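Protection of telomeres protein 1 (Schizosaccharomyces pombe, PDB 7CUI) binds single-stranded telomeric DNA, protects the 3' overhang of the chromosome end, and regulates telomerase and telomere length. Local coordinates at residues Pro114-Leu117 against Ala118-Pro121. Sequence-based numbering, arbitrary orientation.
Sequences PCNL and ADHP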
ATOM      1  N   PRO A 114      -6.591   6.335  12.841  1.00 27.16           N
ATOM      2  CA  PRO A 114      -6.550   7.510  11.975  1.00 27.56           C
ATOM      3  C   PRO A 114      -6.960   8.759  12.746  1.00 28.25           C
ATOM      4  O   PRO A 114      -7.941   8.750  13.488  1.00 30.37           O
ATOM      5  CB  PRO A 114      -7.564   7.193  10.864  1.00 27.10           C
ATOM      6  CG  PRO A 114      -8.469   6.147  11.466  1.00 27.46           C
ATOM      7  CD  PRO A 114      -7.589   5.348  12.407  1.00 27.71           C
ATOM      8  N   CYS A 115      -6.174   9.819  12.566  1.00 27.49           N
ATOM      9  CA  CYS A 115      -6.410  11.124  13.155  1.00 28.45           C
ATOM     10  C   CYS A 115      -5.450  12.098  12.479  1.00 27.66           C
ATOM     11  O   CYS A 115      -4.741  11.717  11.552  1.00 28.63           O
ATOM     12  CB  CYS A 115      -6.159  11.081  14.658  1.00 28.67           C
ATOM     13  SG  CYS A 115      -4.509  10.467  15.082  1.00 29.39           S
ATOM     14  N   ASN A 116      -5.442  13.352  12.931  1.00 27.23           N
ATOM     15  CA  ASN A 116      -4.418  14.293  12.516  1.00 25.13           C
ATOM     16  C   ASN A 116      -3.098  13.863  13.152  1.00 23.69           C
ATOM     17  O   ASN A 116      -2.911  14.008  14.356  1.00 23.99           O
ATOM     18  CB  ASN A 116      -4.821  15.724  12.879  1.00 26.74           C
ATOM     19  CG  ASN A 116      -3.998  16.758  12.149  1.00 27.43           C
ATOM     20  OD1 ASN A 116      -4.535  17.570  11.401  1.00 30.15           O
ATOM     21  ND2 ASN A 116      -2.693  16.735  12.356  1.00 27.08           N
ATOM     22  N   LEU A 117      -2.185  13.321  12.341  1.00 21.35           N
ATOM     23  CA  LEU A 117      -0.981  12.687  12.853  1.00 20.38           C
ATOM     24  C   LEU A 117       0.019  13.746  13.337  1.00 20.34           C
ATOM     25  O   LEU A 117       0.803  13.500  14.260  1.00 20.17           O
ATOM     26  CB  LEU A 117      -0.397  11.796  11.750  1.00 20.32           C
ATOM     27  CG  LEU A 117      -0.655  10.283  11.799  1.00 20.19           C
ATOM     28  CD1 LEU A 117      -1.589   9.844  12.914  1.00 21.63           C
ATOM     29  CD2 LEU A 117      -1.123   9.748  10.454  1.00 20.12           C
ATOM     30  N   ALA A 118      -0.017  14.938  12.725  1.00 20.90           N
ATOM     31  CA  ALA A 118       0.839  16.034  13.154  1.00 21.95           C
ATOM     32  C   ALA A 118       0.573  16.381  14.618  1.00 22.42           C
ATOM     33  O   ALA A 118       1.510  16.700  15.347  1.00 23.02           O
ATOM     34  CB  ALA A 118       0.639  17.235  12.262  1.00 21.83           C
ATOM     35  N   ASP A 119      -0.697  16.297  15.042  1.00 23.59           N
ATOM     36  CA  ASP A 119      -1.083  16.552  16.425  1.00 25.95           C
ATOM     37  C   ASP A 119      -0.833  15.341  17.333  1.00 26.16           C
ATOM     38  O   ASP A 119      -1.095  15.425  18.533  1.00 27.80           O
ATOM     39  CB  ASP A 119      -2.561  16.940  16.548  1.00 27.89           C
ATOM     40  CG  ASP A 119      -2.972  18.180  15.768  1.00 29.09           C
ATOM     41  OD1 ASP A 119      -2.105  19.068  15.546  1.00 30.59           O
ATOM     42  OD2 ASP A 119      -4.162  18.248  15.384  1.00 29.70           O
ATOM     43  N   HIS A 120      -0.366  14.220  16.760  1.00 25.04           N
ATOM     44  CA  HIS A 120      -0.117  13.012  17.534  1.00 24.85           C
ATOM     45  C   HIS A 120       1.306  12.503  17.306  1.00 24.15           C
ATOM     46  O   HIS A 120       1.514  11.485  16.646  1.00 23.06           O
ATOM     47  CB  HIS A 120      -1.164  11.935  17.215  1.00 24.70           C
ATOM     48  CG  HIS A 120      -2.546  12.304  17.627  1.00 25.62           C
ATOM     49  ND1 HIS A 120      -3.351  13.110  16.848  1.00 25.86           N
ATOM     50  CD2 HIS A 120      -3.269  11.988  18.722  1.00 26.18           C
ATOM     51  CE1 HIS A 120      -4.516  13.273  17.442  1.00 26.41           C
ATOM     52  NE2 HIS A 120      -4.487  12.603  18.601  1.00 26.50           N
ATOM     53  N   PRO A 121       2.338  13.188  17.847  1.00 24.66           N
ATOM     54  CA  PRO A 121       3.719  12.743  17.657  1.00 24.51           C
ATOM     55  C   PRO A 121       3.996  11.321  18.150  1.00 25.81           C
ATOM     56  O   PRO A 121       4.672  10.563  17.456  1.00 26.22           O
ATOM     57  CB  PRO A 121       4.594  13.777  18.380  1.00 23.98           C
ATOM     58  CG  PRO A 121       3.647  14.775  19.025  1.00 24.10           C
ATOM     59  CD  PRO A 121       2.227  14.426  18.631  1.00 24.18           C
TER
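Cys-115 and His-120 meet in the surface loop between helices 100-107 and 121-135, beside the mixed sheet of this C-terminal part of the protein, an example of a side chain and its backbone N closing a turn on two successive carbonyls. The thiol lies over one imidazole face, SG 3.6 Å from the ring centroid of His-120 and displaced toward ND1, a sulfur-aromatic contact. With chi1 at 55°, SG sits between the backbone N and carbonyl carbon of Cys-115, on the side of the His-120 ring. At Asn-116 the carbonyl O takes up ND1 of His-120 at 2.7 Å, nearly straight (169°) and in the ring plane. The same oxygen receives a weak bond from Asp-119 N, while the Asn-116 amide stacks nearly flat against the Asp-119 carboxylate. Leu-117 O accepts the backbone N of His-120 at 2.9 Å, while the Leu-117 side chain packs on Phe-68 and Trp-80 of the sheet. Replacing His-120 with an alanine would probably cost Asn-116 O its straight bond and take the aromatic face from the thiol. At the N-cap of helix 121-135, His-120 O accepts a hydrogen bond from Thr-124 OG1; donation from ND1 is consistent with a proton on that nitrogen.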